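Local coordinates for probable chemoreceptor (Methyl-accepting chemotaxis) transmembrane protein (Rhizobium meliloti, PDB 6D8V) that probably senses quaternary ammonium compounds through its periplasmic sensory domain and passes the signal on for bacterial chemotaxis, at residues E28-L40 with A54-A68. Sequence-based numbering, arbitrary orientation.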
ATOM      1  N   GLU A  28     -10.022  -4.989   2.590  1.00 55.24           N
ATOM      2  CA  GLU A  28     -10.546  -5.889   1.564  1.00 52.12           C
ATOM      3  C   GLU A  28      -9.427  -6.442   0.688  1.00 64.51           C
ATOM      4  O   GLU A  28      -9.444  -7.630   0.329  1.00 54.59           O
ATOM      5  CB  GLU A  28     -11.601  -5.173   0.713  1.00 59.60           C
ATOM      6  CG  GLU A  28     -12.929  -4.977   1.432  1.00 87.51           C
ATOM      7  CD  GLU A  28     -13.986  -4.335   0.558  1.00108.62           C
ATOM      8  OE1 GLU A  28     -14.340  -3.164   0.806  1.00120.84           O
ATOM      9  OE2 GLU A  28     -14.466  -5.006  -0.376  1.00119.49           O
ATOM     10  N   LEU A  29      -8.439  -5.602   0.337  1.00 60.13           N
ATOM     11  CA  LEU A  29      -7.282  -6.102  -0.405  1.00 49.10           C
ATOM     12  C   LEU A  29      -6.438  -7.022   0.463  1.00 62.63           C
ATOM     13  O   LEU A  29      -6.001  -8.085   0.006  1.00 71.77           O
ATOM     14  CB  LEU A  29      -6.417  -4.953  -0.933  1.00 59.03           C
ATOM     15  CG  LEU A  29      -6.958  -4.104  -2.081  1.00 67.35           C
ATOM     16  CD1 LEU A  29      -5.858  -3.205  -2.658  1.00 58.10           C
ATOM     17  CD2 LEU A  29      -7.568  -4.977  -3.167  1.00 53.42           C
ATOM     18  N   ALA A  30      -6.195  -6.629   1.718  1.00 61.78           N
ATOM     19  CA  ALA A  30      -5.461  -7.503   2.631  1.00 66.61           C
ATOM     20  C   ALA A  30      -6.087  -8.891   2.680  1.00 76.34           C
ATOM     21  O   ALA A  30      -5.376  -9.903   2.646  1.00 74.14           O
ATOM     22  CB  ALA A  30      -5.412  -6.886   4.031  1.00 51.97           C
ATOM     23  N   ALA A  31      -7.421  -8.956   2.742  1.00 83.16           N
ATOM     24  CA  ALA A  31      -8.112 -10.244   2.733  1.00 57.95           C
ATOM     25  C   ALA A  31      -7.881 -10.997   1.429  1.00 73.03           C
ATOM     26  O   ALA A  31      -7.678 -12.220   1.437  1.00 67.98           O
ATOM     27  CB  ALA A  31      -9.605 -10.040   2.956  1.00 52.39           C
ATOM     28  N   ALA A  32      -7.925 -10.288   0.295  1.00 65.92           N
ATOM     29  CA  ALA A  32      -7.652 -10.935  -0.985  1.00 68.45           C
ATOM     30  C   ALA A  32      -6.207 -11.407  -1.075  1.00 71.72           C
ATOM     31  O   ALA A  32      -5.931 -12.456  -1.665  1.00 83.16           O
ATOM     32  CB  ALA A  32      -7.974  -9.982  -2.138  1.00 72.91           C
ATOM     33  N   ALA A  33      -5.272 -10.659  -0.494  1.00 56.55           N
ATOM     34  CA  ALA A  33      -3.889 -11.121  -0.466  1.00 73.57           C
ATOM     35  C   ALA A  33      -3.756 -12.368   0.406  1.00 73.62           C
ATOM     36  O   ALA A  33      -3.166 -13.370  -0.013  1.00 94.36           O
ATOM     37  CB  ALA A  33      -2.965  -9.999   0.022  1.00 56.56           C
ATOM     38  N   ARG A  34      -4.321 -12.333   1.619  1.00 60.50           N
ATOM     39  CA  ARG A  34      -4.218 -13.486   2.516  1.00 73.13           C
ATOM     40  C   ARG A  34      -4.854 -14.733   1.904  1.00 82.38           C
ATOM     41  O   ARG A  34      -4.300 -15.835   2.003  1.00 85.57           O
ATOM     42  CB  ARG A  34      -4.852 -13.167   3.877  1.00 67.91           C
ATOM     43  CG  ARG A  34      -4.786 -14.317   4.884  1.00 79.26           C
ATOM     44  CD  ARG A  34      -5.153 -13.900   6.313  1.00 86.32           C
ATOM     45  NE  ARG A  34      -4.863 -14.964   7.277  1.00104.14           N
ATOM     46  CZ  ARG A  34      -4.927 -14.826   8.599  1.00114.31           C
ATOM     47  NH1 ARG A  34      -5.272 -13.664   9.136  1.00138.46           N
ATOM     48  NH2 ARG A  34      -4.647 -15.856   9.385  1.00 97.52           N
ATOM     49  N   THR A  35      -6.023 -14.583   1.274  1.00 69.92           N
ATOM     50  CA  THR A  35      -6.619 -15.703   0.553  1.00 70.39           C
ATOM     51  C   THR A  35      -5.669 -16.250  -0.506  1.00 83.17           C
ATOM     52  O   THR A  35      -5.463 -17.465  -0.599  1.00 81.99           O
ATOM     53  CB  THR A  35      -7.937 -15.281  -0.096  1.00 76.13           C
ATOM     54  OG1 THR A  35      -8.926 -15.064   0.916  1.00 84.61           O
ATOM     55  CG2 THR A  35      -8.425 -16.361  -1.052  1.00 80.37           C
ATOM     56  N   MET A  36      -5.092 -15.365  -1.325  1.00 82.28           N
ATOM     57  CA  MET A  36      -4.177 -15.815  -2.369  1.00 80.52           C
ATOM     58  C   MET A  36      -2.972 -16.538  -1.778  1.00 76.55           C
ATOM     59  O   MET A  36      -2.578 -17.606  -2.263  1.00 76.97           O
ATOM     60  CB  MET A  36      -3.727 -14.630  -3.225  1.00 81.98           C
ATOM     61  CG  MET A  36      -2.852 -15.033  -4.396  1.00 83.21           C
ATOM     62  SD  MET A  36      -3.779 -15.938  -5.646  1.00 83.47           S
ATOM     63  CE  MET A  36      -4.892 -14.657  -6.219  1.00 86.29           C
ATOM     64  N   SER A  37      -2.372 -15.971  -0.730  1.00 72.01           N
ATOM     65  CA  SER A  37      -1.300 -16.660  -0.021  1.00 80.36           C
ATOM     66  C   SER A  37      -1.710 -18.074   0.365  1.00 92.23           C
ATOM     67  O   SER A  37      -0.882 -18.993   0.336  1.00 91.38           O
ATOM     68  CB  SER A  37      -0.905 -15.862   1.221  1.00 99.50           C
ATOM     69  OG  SER A  37      -0.082 -16.629   2.083  1.00121.00           O
ATOM     70  N   GLY A  38      -2.981 -18.267   0.727  1.00 99.61           N
ATOM     71  CA  GLY A  38      -3.444 -19.594   1.097  1.00 85.39           C
ATOM     72  C   GLY A  38      -3.507 -20.539  -0.086  1.00 87.51           C
ATOM     73  O   GLY A  38      -2.953 -21.641  -0.044  1.00 89.10           O
ATOM     74  N   VAL A  39      -4.187 -20.125  -1.162  1.00 87.93           N
ATOM     75  CA  VAL A  39      -4.347 -21.027  -2.303  1.00103.38           C
ATOM     76  C   VAL A  39      -2.999 -21.340  -2.938  1.00100.36           C
ATOM     77  O   VAL A  39      -2.789 -22.444  -3.459  1.00 91.77           O
ATOM     78  CB  VAL A  39      -5.335 -20.458  -3.344  1.00 93.15           C
ATOM     79  CG1 VAL A  39      -6.060 -19.247  -2.796  1.00 84.04           C
ATOM     80  CG2 VAL A  39      -4.619 -20.132  -4.644  1.00100.19           C
ATOM     81  N   LEU A  40      -2.059 -20.391  -2.896  1.00 87.78           N
ATOM     82  CA  LEU A  40      -0.711 -20.690  -3.367  1.00 95.57           C
ATOM     83  C   LEU A  40      -0.013 -21.681  -2.437  1.00 99.30           C
ATOM     84  O   LEU A  40       0.699 -22.581  -2.900  1.00100.52           O
ATOM     85  CB  LEU A  40       0.103 -19.403  -3.507  1.00 86.13           C
ATOM     86  CG  LEU A  40      -0.299 -18.468  -4.650  1.00 95.07           C
ATOM     87  CD1 LEU A  40       0.584 -17.211  -4.692  1.00 87.00           C
ATOM     88  CD2 LEU A  40      -0.278 -19.189  -5.997  1.00 91.39           C
ATOM     89  N   ALA A  54       0.397 -21.527 -10.890  1.00106.47           N
ATOM     90  CA  ALA A  54       0.532 -20.473  -9.891  1.00102.65           C
ATOM     91  C   ALA A  54       0.448 -19.098 -10.543  1.00109.86           C
ATOM     92  O   ALA A  54      -0.185 -18.184 -10.003  1.00107.57           O
ATOM     93  CB  ALA A  54       1.844 -20.629  -9.122  1.00105.95           C
ATOM     94  N   ILE A  55       1.057 -18.939 -11.722  1.00108.40           N
ATOM     95  CA  ILE A  55       0.941 -17.679 -12.453  1.00107.20           C
ATOM     96  C   ILE A  55      -0.501 -17.442 -12.891  1.00101.26           C
ATOM     97  O   ILE A  55      -1.045 -16.349 -12.694  1.00102.44           O
ATOM     98  CB  ILE A  55       1.912 -17.649 -13.650  1.00122.31           C
ATOM     99  CG1 ILE A  55       3.355 -17.452 -13.170  1.00124.17           C
ATOM    100  CG2 ILE A  55       1.538 -16.533 -14.613  1.00106.03           C
ATOM    101  CD1 ILE A  55       4.245 -18.660 -13.347  1.00130.33           C
ATOM    102  N   ASN A  56      -1.142 -18.449 -13.494  1.00 95.32           N
ATOM    103  CA  ASN A  56      -2.555 -18.324 -13.848  1.00 94.75           C
ATOM    104  C   ASN A  56      -3.372 -17.805 -12.670  1.00100.96           C
ATOM    105  O   ASN A  56      -4.057 -16.780 -12.778  1.00 99.06           O
ATOM    106  CB  ASN A  56      -3.103 -19.672 -14.328  1.00102.52           C
ATOM    107  CG  ASN A  56      -4.554 -19.587 -14.802  1.00 99.67           C
ATOM    108  OD1 ASN A  56      -5.038 -18.520 -15.178  1.00 98.39           O
ATOM    109  ND2 ASN A  56      -5.247 -20.721 -14.789  1.00102.96           N
ATOM    110  N   LEU A  57      -3.298 -18.494 -11.528  1.00 98.78           N
ATOM    111  CA  LEU A  57      -4.134 -18.129 -10.388  1.00 99.69           C
ATOM    112  C   LEU A  57      -3.821 -16.724  -9.885  1.00 97.07           C
ATOM    113  O   LEU A  57      -4.724 -16.003  -9.446  1.00102.47           O
ATOM    114  CB  LEU A  57      -3.960 -19.140  -9.258  1.00 87.66           C
ATOM    115  CG  LEU A  57      -4.275 -20.591  -9.590  1.00 92.51           C
ATOM    116  CD1 LEU A  57      -4.032 -21.483  -8.379  1.00 93.61           C
ATOM    117  CD2 LEU A  57      -5.703 -20.725 -10.096  1.00 93.16           C
ATOM    118  N   LEU A  58      -2.548 -16.323  -9.921  1.00 92.64           N
ATOM    119  CA  LEU A  58      -2.158 -15.032  -9.366  1.00 91.52           C
ATOM    120  C   LEU A  58      -2.863 -13.867 -10.049  1.00 90.88           C
ATOM    121  O   LEU A  58      -2.976 -12.789  -9.457  1.00 83.92           O
ATOM    122  CB  LEU A  58      -0.644 -14.860  -9.475  1.00105.16           C
ATOM    123  CG  LEU A  58       0.116 -14.475  -8.204  1.00104.22           C
ATOM    124  CD1 LEU A  58       1.587 -14.232  -8.517  1.00 97.64           C
ATOM    125  CD2 LEU A  58      -0.499 -13.256  -7.554  1.00 91.11           C
ATOM    126  N   LYS A  59      -3.339 -14.050 -11.277  1.00 99.46           N
ATOM    127  CA  LYS A  59      -3.997 -12.961 -11.984  1.00 91.63           C
ATOM    128  C   LYS A  59      -5.402 -12.692 -11.460  1.00 95.12           C
ATOM    129  O   LYS A  59      -5.957 -11.618 -11.725  1.00 80.48           O
ATOM    130  CB  LYS A  59      -4.035 -13.268 -13.485  1.00 94.44           C
ATOM    131  CG  LYS A  59      -4.491 -12.115 -14.361  1.00 84.22           C
ATOM    132  CD  LYS A  59      -4.268 -12.432 -15.834  1.00 93.45           C
ATOM    133  CE  LYS A  59      -4.840 -11.351 -16.738  1.00 95.43           C
ATOM    134  NZ  LYS A  59      -4.553 -11.629 -18.171  1.00102.86           N
ATOM    135  N   ALA A  60      -5.981 -13.640 -10.713  1.00102.27           N
ATOM    136  CA  ALA A  60      -7.348 -13.477 -10.228  1.00 89.86           C
ATOM    137  C   ALA A  60      -7.492 -12.251  -9.339  1.00 87.01           C
ATOM    138  O   ALA A  60      -8.547 -11.603  -9.337  1.00 86.02           O
ATOM    139  CB  ALA A  60      -7.789 -14.725  -9.472  1.00 86.64           C
ATOM    140  N   ASN A  61      -6.443 -11.915  -8.583  1.00 76.62           N
ATOM    141  CA  ASN A  61      -6.541 -10.822  -7.619  1.00 78.79           C
ATOM    142  C   ASN A  61      -6.693  -9.464  -8.293  1.00 83.88           C
ATOM    143  O   ASN A  61      -7.216  -8.528  -7.675  1.00 93.59           O
ATOM    144  CB  ASN A  61      -5.317 -10.813  -6.711  1.00 81.96           C
ATOM    145  CG  ASN A  61      -5.592 -11.432  -5.361  1.00 87.90           C
ATOM    146  OD1 ASN A  61      -6.720 -11.392  -4.864  1.00 73.94           O
ATOM    147  ND2 ASN A  61      -4.555 -11.998  -4.750  1.00100.25           N
ATOM    148  N   LEU A  62      -6.228  -9.327  -9.540  1.00 95.84           N
ATOM    149  CA  LEU A  62      -6.397  -8.074 -10.266  1.00 82.78           C
ATOM    150  C   LEU A  62      -7.716  -8.025 -11.028  1.00 83.44           C
ATOM    151  O   LEU A  62      -8.306  -6.947 -11.178  1.00 77.26           O
ATOM    152  CB  LEU A  62      -5.235  -7.859 -11.233  1.00 76.29           C
ATOM    153  CG  LEU A  62      -3.916  -7.326 -10.679  1.00 86.91           C
ATOM    154  CD1 LEU A  62      -2.937  -7.070 -11.821  1.00 72.01           C
ATOM    155  CD2 LEU A  62      -4.119  -6.059  -9.854  1.00 88.92           C
ATOM    156  N   GLU A  63      -8.191  -9.172 -11.518  1.00 76.56           N
ATOM    157  CA  GLU A  63      -9.469  -9.199 -12.216  1.00 88.70           C
ATOM    158  C   GLU A  63     -10.643  -8.936 -11.278  1.00 88.55           C
ATOM    159  O   GLU A  63     -11.692  -8.465 -11.730  1.00101.86           O
ATOM    160  CB  GLU A  63      -9.656 -10.545 -12.918  1.00101.64           C
ATOM    161  CG  GLU A  63      -8.769 -10.778 -14.133  1.00 97.11           C
ATOM    162  CD  GLU A  63      -9.029 -12.135 -14.775  1.00134.69           C
ATOM    163  OE1 GLU A  63      -8.426 -13.135 -14.329  1.00143.52           O
ATOM    164  OE2 GLU A  63      -9.854 -12.204 -15.713  1.00145.08           O
ATOM    165  N   GLN A  64     -10.504  -9.231  -9.982  1.00 92.08           N
ATOM    166  CA  GLN A  64     -11.638  -9.105  -9.070  1.00 88.89           C
ATOM    167  C   GLN A  64     -11.609  -7.847  -8.211  1.00 82.35           C
ATOM    168  O   GLN A  64     -12.643  -7.482  -7.648  1.00104.29           O
ATOM    169  CB  GLN A  64     -11.729 -10.322  -8.137  1.00 80.87           C
ATOM    170  CG  GLN A  64     -11.669 -11.684  -8.824  1.00 84.79           C
ATOM    171  CD  GLN A  64     -12.846 -11.963  -9.745  1.00 93.79           C
ATOM    172  OE1 GLN A  64     -13.995 -11.629  -9.437  1.00 87.74           O
ATOM    173  NE2 GLN A  64     -12.560 -12.587 -10.888  1.00100.47           N
ATOM    174  N   HIS A  65     -10.469  -7.180  -8.079  1.00 81.74           N
ATOM    175  CA  HIS A  65     -10.357  -5.990  -7.237  1.00 93.60           C
ATOM    176  C   HIS A  65      -9.689  -4.878  -8.044  1.00 97.28           C
ATOM    177  O   HIS A  65      -8.475  -4.899  -8.269  1.00 81.75           O
ATOM    178  CB  HIS A  65      -9.587  -6.314  -5.968  1.00 92.74           C
ATOM    179  CG  HIS A  65     -10.074  -7.554  -5.292  1.00 86.59           C
ATOM    180  ND1 HIS A  65     -11.169  -7.563  -4.454  1.00 80.65           N
ATOM    181  CD2 HIS A  65      -9.650  -8.838  -5.372  1.00 82.57           C
ATOM    182  CE1 HIS A  65     -11.383  -8.795  -4.030  1.00 89.86           C
ATOM    183  NE2 HIS A  65     -10.474  -9.586  -4.570  1.00 88.78           N
ATOM    184  N   GLY A  66     -10.495  -3.912  -8.489  1.00 97.59           N
ATOM    185  CA  GLY A  66      -9.977  -2.815  -9.282  1.00 89.61           C
ATOM    186  C   GLY A  66      -9.013  -1.923  -8.534  1.00 89.15           C
ATOM    187  O   GLY A  66      -8.198  -1.239  -9.165  1.00 89.91           O
ATOM    188  N   PHE A  67      -9.080  -1.916  -7.204  1.00 80.81           N
ATOM    189  CA  PHE A  67      -8.217  -1.050  -6.413  1.00 64.17           C
ATOM    190  C   PHE A  67      -6.811  -1.608  -6.241  1.00 69.56           C
ATOM    191  O   PHE A  67      -5.949  -0.910  -5.695  1.00 88.78           O
ATOM    192  CB  PHE A  67      -8.859  -0.794  -5.051  1.00 55.51           C
ATOM    193  CG  PHE A  67      -8.213   0.306  -4.269  1.00 59.60           C
ATOM    194  CD1 PHE A  67      -8.108   1.588  -4.803  1.00 71.54           C
ATOM    195  CD2 PHE A  67      -7.726   0.065  -2.992  1.00 55.72           C
ATOM    196  CE1 PHE A  67      -7.510   2.614  -4.082  1.00 57.65           C
ATOM    197  CE2 PHE A  67      -7.137   1.077  -2.258  1.00 60.49           C
ATOM    198  CZ  PHE A  67      -7.026   2.361  -2.807  1.00 66.31           C
ATOM    199  N   ALA A  68      -6.553  -2.828  -6.705  1.00 77.62           N
ATOM    200  CA  ALA A  68      -5.217  -3.403  -6.671  1.00 78.66           C
ATOM    201  C   ALA A  68      -4.476  -3.084  -7.968  1.00 80.19           C
ATOM    202  O   ALA A  68      -4.985  -3.354  -9.060  1.00 91.29           O
ATOM    203  CB  ALA A  68      -5.296  -4.914  -6.457  1.00 53.60           C
TER
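Met36 and Asn61 meet where the long helix 2-45 of this Cache-type double-PDC sensor packs against the two short helices that follow it. Helix 28-40 runs nearly antiparallel to helix 54-58, at 161°, with the axes 10.8 Å apart at their closest. Met36 is a knob set among Leu57, Leu58, Ala60 and Asn61. Its CB lies against Asn61 ND2. CG is anti to the backbone N (chi1 -176°), which sends the chain toward the short helices, and it meets Leu58 CD2 at 4.3 Å. SD passes near the carbonyl oxygen of Leu57. The chain then bends at chi2 and chi3, which brings the methyl CE over the Asn61 amide, and CE also approaches Ala60 CB. Asn61 ND2 reaches past the methionine to the long helix, giving a weak hydrogen bond to Ala32 O (3.4 Å, 148° at the hydrogen). That oxygen also takes the helical bond from Met36 N. An alanine in place of Asn61 would probably open a gap beside Met36 and cost Ala32 O this extra donor. Leu40 CD2 rests on Ala54 CB at 4.0 Å, and Val39 meets Leu57 nearby. At the opposite end, Leu29 spreads its two methyls over the turn 65-68: CD1 meets Phe67 and CD2 meets His65 CB and Ala68 CB. Leu29 and Phe67 also touch Ile172 of strand 163-173, which ties this end to the sheet. The Leu58 side chain is about 9 Å from bound 1,1-dimethyl-prolinium, so the contact is near the ligand pocket but not part of its lining. Beside Asn61, the His65 ring presents NE2 to Ala32 CB at 3.5 Å.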